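Local structure of alginate lyase, family PL7 (Zobellia galactanivorans, 4BE3) at residues Trp138-Asn143 with Lys214-Ser219; Met163-Pro168 with Ser172-Pro177; Asp34-Glu39 with Thr66-Lys71. The protein degrades alginate as an exolytic lyase of polysaccharide lyase family 7, with probable activity on poly(beta-D-mannuronate). All blocks are in the same frame, centred on the assembly; numbering follows the deposited sequence.

Interaction 1 (Trp138-Asn143 with Lys214-Ser219); sequences WNYEIN and KNLLKS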
loop_
_atom_site.group_PDB
_atom_site.type_symbol
_atom_site.label_atom_id
_atom_site.label_comp_id
_atom_site.label_asym_id
_atom_site.label_seq_id
_atom_site.Cartn_x
_atom_site.Cartn_y
_atom_site.Cartn_z
ATOM N N TRP A 138 5.014 12.278 21.522
ATOM C CA TRP A 138 4.078 11.843 20.457
ATOM C C TRP A 138 2.744 11.480 21.056
ATOM O O TRP A 138 2.702 10.960 22.168
ATOM C CB TRP A 138 4.677 10.669 19.653
ATOM C CG TRP A 138 4.820 9.420 20.463
ATOM C CD1 TRP A 138 5.918 9.093 21.260
ATOM C CD2 TRP A 138 3.893 8.278 20.515
ATOM N NE1 TRP A 138 5.768 7.827 21.761
ATOM C CE2 TRP A 138 4.557 7.286 21.360
ATOM C CE3 TRP A 138 2.639 7.992 19.904
ATOM C CZ2 TRP A 138 3.988 6.026 21.663
ATOM C CZ3 TRP A 138 2.084 6.712 20.202
ATOM C CH2 TRP A 138 2.728 5.785 21.056
ATOM N N ASN A 139 1.662 11.727 20.325
ATOM C CA ASN A 139 0.299 11.515 20.904
ATOM C C ASN A 139 -0.395 10.394 20.073
ATOM O O ASN A 139 -0.214 10.363 18.817
ATOM C CB ASN A 139 -0.551 12.733 20.625
ATOM C CG ASN A 139 -0.246 13.841 21.635
ATOM O OD1 ASN A 139 0.812 13.795 22.259
ATOM N ND2 ASN A 139 -1.182 14.881 21.737
ATOM N N TYR A 140 -1.148 9.556 20.767
ATOM C CA TYR A 140 -1.994 8.527 20.095
ATOM C C TYR A 140 -3.399 9.048 20.296
ATOM O O TYR A 140 -3.780 9.304 21.482
ATOM C CB TYR A 140 -1.804 7.211 20.883
ATOM C CG TYR A 140 -2.802 6.171 20.366
ATOM C CD1 TYR A 140 -2.503 5.485 19.158
ATOM C CD2 TYR A 140 -3.995 5.903 21.089
ATOM C CE1 TYR A 140 -3.376 4.510 18.681
ATOM C CE2 TYR A 140 -4.914 4.934 20.612
ATOM C CZ TYR A 140 -4.550 4.282 19.369
ATOM O OH TYR A 140 -5.490 3.314 18.885
ATOM N N GLU A 141 -4.242 9.167 19.239
ATOM C CA GLU A 141 -5.615 9.574 19.493
ATOM C C GLU A 141 -6.509 8.350 19.392
ATOM O O GLU A 141 -6.333 7.497 18.449
ATOM C CB GLU A 141 -5.946 10.569 18.406
ATOM C CG GLU A 141 -7.444 10.974 18.515
ATOM C CD GLU A 141 -7.692 12.136 17.556
ATOM O OE1 GLU A 141 -7.181 12.205 16.375
ATOM O OE2 GLU A 141 -8.465 13.047 17.992
ATOM N N ILE A 142 -7.458 8.148 20.331
ATOM C CA ILE A 142 -8.270 6.935 20.237
ATOM C C ILE A 142 -9.176 6.966 19.027
ATOM O O ILE A 142 -9.637 7.992 18.580
ATOM C CB ILE A 142 -9.103 6.690 21.551
ATOM C CG1 ILE A 142 -9.876 7.964 21.907
ATOM C CG2 ILE A 142 -8.180 6.269 22.719
ATOM C CD1 ILE A 142 -11.095 7.640 22.882
ATOM N N ASN A 143 -9.393 5.760 18.438
ATOM C CA ASN A 143 -10.430 5.695 17.427
ATOM C C ASN A 143 -11.795 5.450 18.117
ATOM O O ASN A 143 -12.178 4.299 18.358
ATOM C CB ASN A 143 -10.089 4.511 16.484
ATOM C CG ASN A 143 -10.897 4.608 15.161
ATOM O OD1 ASN A 143 -10.858 3.698 14.284
ATOM N ND2 ASN A 143 -11.528 5.715 14.972
ATOM N N LYS A 214 3.414 0.265 19.646
ATOM C CA LYS A 214 1.973 0.475 19.946
ATOM C C LYS A 214 1.143 -0.339 18.930
ATOM O O LYS A 214 1.253 -0.096 17.721
ATOM C CB LYS A 214 1.681 1.977 19.783
ATOM C CG LYS A 214 0.194 2.372 19.914
ATOM C CD LYS A 214 -0.348 2.176 21.306
ATOM C CE LYS A 214 -1.857 2.569 21.421
ATOM N NZ LYS A 214 -2.414 2.223 22.800
ATOM N N ASN A 215 0.321 -1.293 19.424
ATOM C CA ASN A 215 -0.476 -2.108 18.514
ATOM C C ASN A 215 -1.639 -1.275 18.012
ATOM O O ASN A 215 -2.407 -0.741 18.802
ATOM C CB ASN A 215 -0.985 -3.251 19.350
ATOM C CG ASN A 215 -1.656 -4.295 18.493
ATOM O OD1 ASN A 215 -2.300 -3.999 17.509
ATOM N ND2 ASN A 215 -1.528 -5.544 18.917
ATOM N N LEU A 216 -1.777 -1.110 16.695
ATOM C CA LEU A 216 -2.915 -0.325 16.179
ATOM C C LEU A 216 -4.177 -1.158 15.826
ATOM O O LEU A 216 -5.193 -0.566 15.423
ATOM C CB LEU A 216 -2.481 0.342 14.899
ATOM C CG LEU A 216 -1.206 1.250 14.987
ATOM C CD1 LEU A 216 -0.965 1.942 13.616
ATOM C CD2 LEU A 216 -1.585 2.373 16.104
ATOM N N LEU A 217 -4.087 -2.484 16.140
ATOM C CA LEU A 217 -5.193 -3.398 15.848
ATOM C C LEU A 217 -5.982 -3.808 17.066
ATOM O O LEU A 217 -7.034 -4.428 16.890
ATOM C CB LEU A 217 -4.642 -4.714 15.221
ATOM C CG LEU A 217 -3.716 -4.575 13.978
ATOM C CD1 LEU A 217 -3.348 -5.988 13.406
ATOM C CD2 LEU A 217 -4.366 -3.742 12.878
ATOM N N LYS A 218 -5.443 -3.560 18.276
ATOM C CA LYS A 218 -6.144 -4.060 19.509
ATOM C C LYS A 218 -6.012 -2.871 20.495
ATOM O O LYS A 218 -4.910 -2.465 20.885
ATOM C CB LYS A 218 -5.474 -5.307 20.103
ATOM C CG LYS A 218 -5.795 -6.557 19.295
ATOM C CD LYS A 218 -4.747 -7.633 19.543
ATOM C CE LYS A 218 -5.412 -8.966 19.220
ATOM N NZ LYS A 218 -4.864 -10.098 20.010
ATOM N N SER A 219 -7.142 -2.349 20.894
ATOM C CA SER A 219 -7.101 -1.160 21.762
ATOM C C SER A 219 -6.731 -1.539 23.225
ATOM O O SER A 219 -7.201 -2.548 23.727
ATOM C CB SER A 219 -8.517 -0.601 21.785
ATOM O OG SER A 219 -8.552 0.471 22.711
HETATM O O HOH W 1 -4.561 0.710 19.709
#
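The phenol oxygen of Y140, whose ring lies against K214 and L216, is gripped by two partners: OH is hydrogen-bonded to E244 and, at 2.9 Å, to water 1. The same water is hydrogen-bonded to N215 O (2.8 Å) and so links the phenol to the backbone of 214-219. With CG anti to the backbone N (chi1 172°), the tyrosine reaches across to the other segment. The K214 side chain, bent at its second torsion, crosses that of Y140 at about a right angle, over one ring face, with CE 3.6 Å from the ring centroid and only 6° off the normal. Its NZ follows at 4.4 Å from that centroid, making a cation-pi contact that should favour the lysine charge in this buried place. At the ring edge, L216 CD2 packs 3.8 Å from Y140 CE1. A leucine in place of Y140 would probably leave K214 without its aromatic face and both E244 and water 1 without the phenol partner. W138 adds CH2 against K214 CB, while an Asx turn, L217 N to N215 OD1, shapes the chain after the strand. The contact joins strands 133-141 and 210-215, members of the two facing sheets of the beta-jelly-roll known for this lyase family.

Interaction 2 (Met163-Pro168 with Ser172-Pro177); sequences MSVVGP and SYPEEP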
loop_
_atom_site.group_PDB
_atom_site.type_symbol
_atom_site.label_atom_id
_atom_site.label_comp_id
_atom_site.label_asym_id
_atom_site.label_seq_id
_atom_site.Cartn_x
_atom_site.Cartn_y
_atom_site.Cartn_z
ATOM N N MET A 163 2.716 16.451 26.387
ATOM C CA MET A 163 1.995 17.654 26.136
ATOM C C MET A 163 1.351 18.153 27.444
ATOM O O MET A 163 0.897 19.331 27.460
ATOM C CB MET A 163 0.745 17.192 25.247
ATOM C CG MET A 163 0.170 18.314 24.503
ATOM S SD MET A 163 -1.400 17.627 23.774
ATOM C CE MET A 163 -1.743 19.066 22.749
ATOM N N SER A 164 1.294 17.291 28.457
ATOM C CA SER A 164 0.479 17.629 29.667
ATOM C C SER A 164 1.211 18.632 30.585
ATOM O O SER A 164 0.628 19.142 31.541
ATOM C CB SER A 164 0.112 16.363 30.530
ATOM O OG SER A 164 1.290 15.810 31.106
ATOM N N VAL A 165 2.492 18.860 30.335
ATOM C CA VAL A 165 3.282 19.747 31.234
ATOM C C VAL A 165 2.988 21.191 30.806
ATOM O O VAL A 165 3.559 21.681 29.808
ATOM C CB VAL A 165 4.781 19.438 31.180
ATOM C CG1 VAL A 165 5.491 20.348 32.237
ATOM C CG2 VAL A 165 5.005 17.990 31.697
ATOM N N VAL A 166 2.089 21.853 31.498
ATOM C CA VAL A 166 1.629 23.198 31.108
ATOM C C VAL A 166 2.169 24.191 32.123
ATOM O O VAL A 166 2.631 23.780 33.205
ATOM C CB VAL A 166 0.086 23.243 31.013
ATOM C CG1 VAL A 166 -0.405 22.236 29.888
ATOM C CG2 VAL A 166 -0.570 22.758 32.353
ATOM N N GLY A 167 1.961 25.483 31.827
ATOM C CA GLY A 167 2.356 26.505 32.830
ATOM C C GLY A 167 1.107 26.660 33.744
ATOM O O GLY A 167 -0.073 26.269 33.429
ATOM N N PRO A 168 1.374 27.166 34.940
ATOM C CA PRO A 168 0.269 27.221 35.942
ATOM C C PRO A 168 -0.563 28.485 35.621
ATOM O O PRO A 168 -1.679 28.606 36.134
ATOM C CB PRO A 168 1.075 27.366 37.313
ATOM C CG PRO A 168 2.324 28.192 36.869
ATOM C CD PRO A 168 2.693 27.518 35.488
ATOM N N SER A 172 3.262 32.199 32.599
ATOM C CA SER A 172 4.373 31.690 33.366
ATOM C C SER A 172 4.588 30.200 32.929
ATOM O O SER A 172 3.597 29.517 32.603
ATOM C CB SER A 172 4.112 31.776 34.867
ATOM O OG SER A 172 3.051 30.974 35.238
ATOM N N TYR A 173 5.841 29.782 32.807
ATOM C CA TYR A 173 6.132 28.503 32.115
ATOM C C TYR A 173 6.786 27.558 33.098
ATOM O O TYR A 173 7.457 28.017 34.064
ATOM C CB TYR A 173 7.139 28.796 30.975
ATOM C CG TYR A 173 6.654 29.933 30.139
ATOM C CD1 TYR A 173 5.318 29.979 29.703
ATOM C CD2 TYR A 173 7.511 30.993 29.804
ATOM C CE1 TYR A 173 4.861 31.072 28.936
ATOM C CE2 TYR A 173 7.069 32.086 29.035
ATOM C CZ TYR A 173 5.735 32.153 28.649
ATOM O OH TYR A 173 5.207 33.202 27.993
ATOM N N PRO A 174 6.657 26.275 32.867
ATOM C CA PRO A 174 7.436 25.324 33.692
ATOM C C PRO A 174 8.926 25.560 33.356
ATOM O O PRO A 174 9.256 26.300 32.351
ATOM C CB PRO A 174 7.115 23.951 33.127
ATOM C CG PRO A 174 6.203 24.132 31.975
ATOM C CD PRO A 174 5.896 25.623 31.730
ATOM N N GLU A 175 9.791 24.966 34.121
ATOM C CA GLU A 175 11.209 25.190 33.777
ATOM C C GLU A 175 11.553 24.378 32.487
ATOM O O GLU A 175 10.819 23.461 32.077
ATOM C CB GLU A 175 12.098 24.753 34.865
ATOM C CG GLU A 175 12.140 23.304 34.973
ATOM C CD GLU A 175 13.081 22.843 36.150
ATOM O OE1 GLU A 175 13.301 23.595 37.122
ATOM O OE2 GLU A 175 13.570 21.692 36.127
ATOM N N GLU A 176 12.591 24.769 31.838
ATOM C CA GLU A 176 12.930 24.079 30.542
ATOM C C GLU A 176 13.319 22.651 30.860
ATOM O O GLU A 176 13.940 22.365 31.936
ATOM C CB GLU A 176 13.952 24.842 29.677
ATOM C CG GLU A 176 15.285 24.537 30.135
ATOM C CD GLU A 176 16.372 25.178 29.307
ATOM O OE1 GLU A 176 16.144 25.682 28.256
ATOM O OE2 GLU A 176 17.539 25.137 29.771
ATOM N N PRO A 177 12.999 21.715 29.933
ATOM C CA PRO A 177 13.344 20.346 30.193
ATOM C C PRO A 177 14.857 20.208 30.045
ATOM O O PRO A 177 15.416 20.511 28.956
ATOM C CB PRO A 177 12.599 19.606 29.058
ATOM C CG PRO A 177 12.397 20.590 27.928
ATOM C CD PRO A 177 12.117 21.886 28.743
#
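The five-membered ring of P174 overlaps V165, its CG 3.9 Å from V165 CG1 and its CB only slightly farther from the same methyl. V165 offers this branch because CG1 stands anti to its backbone N (chi1 -176°), and the two side chains meet at a slant. The proline ring also runs on along the backbone of the other segment: P174 CG lies 3.8 Å from V166 O, and P174 CD packs at the same distance from G167 CA. One small apolar ring thus spans three consecutive residues.

Beyond the ring the main chains themselves come close. G167 CA approaches S172 O at 3.3 Å in a CA-H...O contact with an angle of 148° at the hydrogen, and its CA is 4.3 Å from that of Y173. The lack of a CB permits this approach, since a CB there would clash with S172 O. The two segments belong to the long excursion between strands 153-157 and 181-182 of the jelly-roll; the touching parts, in segments separated by three residues, run in roughly opposite directions, 147° apart, without forming a regular beta ladder.

Nearer that connection, P168 CG rests 3.3 Å from S172 OG. That hydroxyl is hydrogen-bonded to T169 OG1, so towards the proline it makes van der Waals contact. Around the loop, G167 bonds through its backbone to A97, P174 packs on F128, and E176 OE1 accepts from the backbone N of both T132 and K133. Several of the touching residues, V165, P168 and P174 among them, also meet a crystal neighbour, which may influence the conformation of this surface loop.

Interaction 3 (Asp34-Glu39 with Thr66-Lys71); sequences DFFYVE and TELGQK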
loop_
_atom_site.group_PDB
_atom_site.type_symbol
_atom_site.label_atom_id
_atom_site.label_comp_id
_atom_site.label_asym_id
_atom_site.label_seq_id
_atom_site.Cartn_x
_atom_site.Cartn_y
_atom_site.Cartn_z
ATOM N N ASP A 34 7.945 31.690 1.303
ATOM C CA ASP A 34 7.317 31.791 2.684
ATOM C C ASP A 34 6.524 30.581 3.144
ATOM O O ASP A 34 5.934 30.702 4.238
ATOM C CB ASP A 34 6.344 32.962 2.766
ATOM C CG ASP A 34 7.045 34.311 2.732
ATOM O OD1 ASP A 34 8.335 34.377 2.837
ATOM O OD2 ASP A 34 6.250 35.273 2.561
ATOM N N PHE A 35 6.422 29.493 2.365
ATOM C CA PHE A 35 5.681 28.309 2.861
ATOM C C PHE A 35 6.504 27.079 2.640
ATOM O O PHE A 35 6.627 26.258 3.518
ATOM C CB PHE A 35 4.349 28.138 2.147
ATOM C CG PHE A 35 3.401 29.320 2.438
ATOM C CD1 PHE A 35 2.743 29.417 3.648
ATOM C CD2 PHE A 35 3.218 30.307 1.475
ATOM C CE1 PHE A 35 1.898 30.532 3.901
ATOM C CE2 PHE A 35 2.387 31.417 1.726
ATOM C CZ PHE A 35 1.741 31.528 2.923
ATOM N N PHE A 36 6.989 26.879 1.389
ATOM C CA PHE A 36 7.470 25.504 1.054
ATOM C C PHE A 36 8.592 25.704 0.076
ATOM O O PHE A 36 8.322 26.126 -1.087
ATOM C CB PHE A 36 6.390 24.668 0.398
ATOM C CG PHE A 36 6.867 23.263 -0.073
ATOM C CD1 PHE A 36 7.471 22.311 0.812
ATOM C CD2 PHE A 36 6.726 22.934 -1.447
ATOM C CE1 PHE A 36 7.848 21.037 0.324
ATOM C CE2 PHE A 36 7.094 21.667 -1.914
ATOM C CZ PHE A 36 7.703 20.782 -1.068
ATOM N N TYR A 37 9.822 25.595 0.550
ATOM C CA TYR A 37 10.960 26.088 -0.299
ATOM C C TYR A 37 12.221 25.481 0.245
ATOM O O TYR A 37 12.217 24.799 1.237
ATOM C CB TYR A 37 11.142 27.602 -0.327
ATOM C CG TYR A 37 11.198 28.244 1.063
ATOM C CD1 TYR A 37 9.986 28.630 1.690
ATOM C CD2 TYR A 37 12.407 28.457 1.721
ATOM C CE1 TYR A 37 10.029 29.255 2.966
ATOM C CE2 TYR A 37 12.447 29.093 2.966
ATOM C CZ TYR A 37 11.270 29.469 3.568
ATOM O OH TYR A 37 11.347 30.081 4.848
ATOM N N VAL A 38 13.323 25.697 -0.437
ATOM C CA VAL A 38 14.609 25.064 -0.046
ATOM C C VAL A 38 15.457 26.153 0.586
ATOM O O VAL A 38 15.447 27.311 0.099
ATOM C CB VAL A 38 15.409 24.502 -1.276
ATOM C CG1 VAL A 38 16.787 24.063 -0.785
ATOM C CG2 VAL A 38 14.593 23.294 -1.838
ATOM N N GLU A 39 16.219 25.842 1.626
ATOM C CA GLU A 39 17.159 26.805 2.225
ATOM C C GLU A 39 18.462 26.084 2.307
ATOM O O GLU A 39 18.510 24.895 2.624
ATOM C CB GLU A 39 16.750 27.283 3.693
ATOM C CG GLU A 39 17.615 28.505 3.984
ATOM C CD GLU A 39 16.997 29.493 4.907
ATOM O OE1 GLU A 39 15.733 29.790 4.883
ATOM O OE2 GLU A 39 17.832 29.996 5.688
ATOM N N THR A 66 1.666 23.829 6.764
ATOM C CA THR A 66 2.277 23.653 5.408
ATOM C C THR A 66 2.787 22.247 5.507
ATOM O O THR A 66 3.780 21.990 6.306
ATOM C CB THR A 66 3.405 24.620 5.232
ATOM O OG1 THR A 66 2.856 25.954 5.199
ATOM C CG2 THR A 66 4.090 24.320 3.867
ATOM N N GLU A 67 2.111 21.257 4.869
ATOM C CA GLU A 67 2.458 19.854 5.295
ATOM C C GLU A 67 2.152 18.950 4.056
ATOM O O GLU A 67 1.076 19.127 3.385
ATOM C CB GLU A 67 1.454 19.493 6.449
ATOM C CG GLU A 67 1.826 18.163 7.125
ATOM C CD GLU A 67 0.849 17.779 8.213
ATOM O OE1 GLU A 67 -0.408 18.000 8.060
ATOM O OE2 GLU A 67 1.352 17.177 9.183
ATOM N N LEU A 68 3.009 17.974 3.909
ATOM C CA LEU A 68 2.777 16.932 2.815
ATOM C C LEU A 68 1.775 15.917 3.269
ATOM O O LEU A 68 1.762 15.571 4.497
ATOM C CB LEU A 68 4.099 16.238 2.642
ATOM C CG LEU A 68 5.266 17.096 2.318
ATOM C CD1 LEU A 68 6.454 16.110 2.071
ATOM C CD2 LEU A 68 5.027 17.860 0.975
ATOM N N GLY A 69 1.009 15.285 2.364
ATOM C CA GLY A 69 0.184 14.137 2.727
ATOM C C GLY A 69 0.560 13.054 1.696
ATOM O O GLY A 69 0.699 13.354 0.459
ATOM N N GLN A 70 0.723 11.862 2.208
ATOM C CA GLN A 70 1.128 10.757 1.280
ATOM C C GLN A 70 -0.088 10.394 0.389
ATOM O O GLN A 70 -1.231 10.153 0.859
ATOM C CB GLN A 70 1.533 9.554 2.164
ATOM C CG GLN A 70 1.822 8.304 1.370
ATOM C CD GLN A 70 2.138 7.180 2.344
ATOM O OE1 GLN A 70 1.549 7.144 3.492
ATOM N NE2 GLN A 70 2.912 6.150 1.909
ATOM N N LYS A 71 0.189 10.239 -0.946
ATOM C CA LYS A 71 -0.951 9.983 -1.884
ATOM C C LYS A 71 -1.480 8.560 -1.776
ATOM O O LYS A 71 -2.687 8.350 -1.865
ATOM C CB LYS A 71 -0.351 10.157 -3.287
ATOM C CG LYS A 71 -0.105 11.609 -3.622
ATOM C CD LYS A 71 0.483 11.683 -5.058
ATOM C CE LYS A 71 0.705 13.154 -5.370
ATOM N NZ LYS A 71 1.289 13.281 -6.779
#
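At the entry to strand 36-41 the backbone of F35 and F36 forms a classic beta bulge, and the two segments come nearest at F35 and T66, whose CA atoms are 6.3 Å apart. T66 fills this approach with both of its branches. Its methyl, CG2, anti to the backbone N, presses to 3.2 Å from F35 O, a tight packing contact, and lies 4.2 Å from F36 CB. The hydroxyl branch, turned beside the backbone N (chi1 -67°), instead reaches the edge of the F35 ring, with T66 OG1 3.8 Å from F35 CD1 and near the ring plane. OG1 is buried, yet it is satisfied by a hydrogen bond with K50 O on strand 44-52.

F36, next in sequence, sends its ring inward and meets L68 obliquely, F36 CE1 lying 4.3 Å from L68 CD2. The same ring meets F49 with the planes inclined at about 45°, and L68 packs on W14 and I16, so the pair belongs to the hydrophobic core between the two sheets of the jelly-roll. E67 points away from the contact and forms salt bridges with R65 and K257, two residues that line the tartrate pocket. The E67 side of the strand is thus charged and leads toward that pocket, whereas the contact rests on shape, a methyl against a carbonyl and rings against aliphatic groups, and probably depends on close packing rather than on directed polar bonds between the segments.

Interactions 1 and 3 are both buried and join the same two sheets of the jelly-roll on opposite sides of the chain's centre, each using one of the outermost strands of the seven-stranded sheet: 210-215 in the first, 36-41 in the second. Their chemistry differs, since interaction 1 accommodates a lysine charge and a bridging water, whereas interaction 3 is mostly apolar packing, with the T66 hydroxyl bonded to a third strand. Interaction 2 lies at the surface, holds no strand, and is made by prolines and close backbone approach. Along the chain it is nested within the loop closed by interaction 1, and the two touch where N139 ND2 packs 3.4 Å from M163 SD. Interaction 3 closes earlier and touches neither.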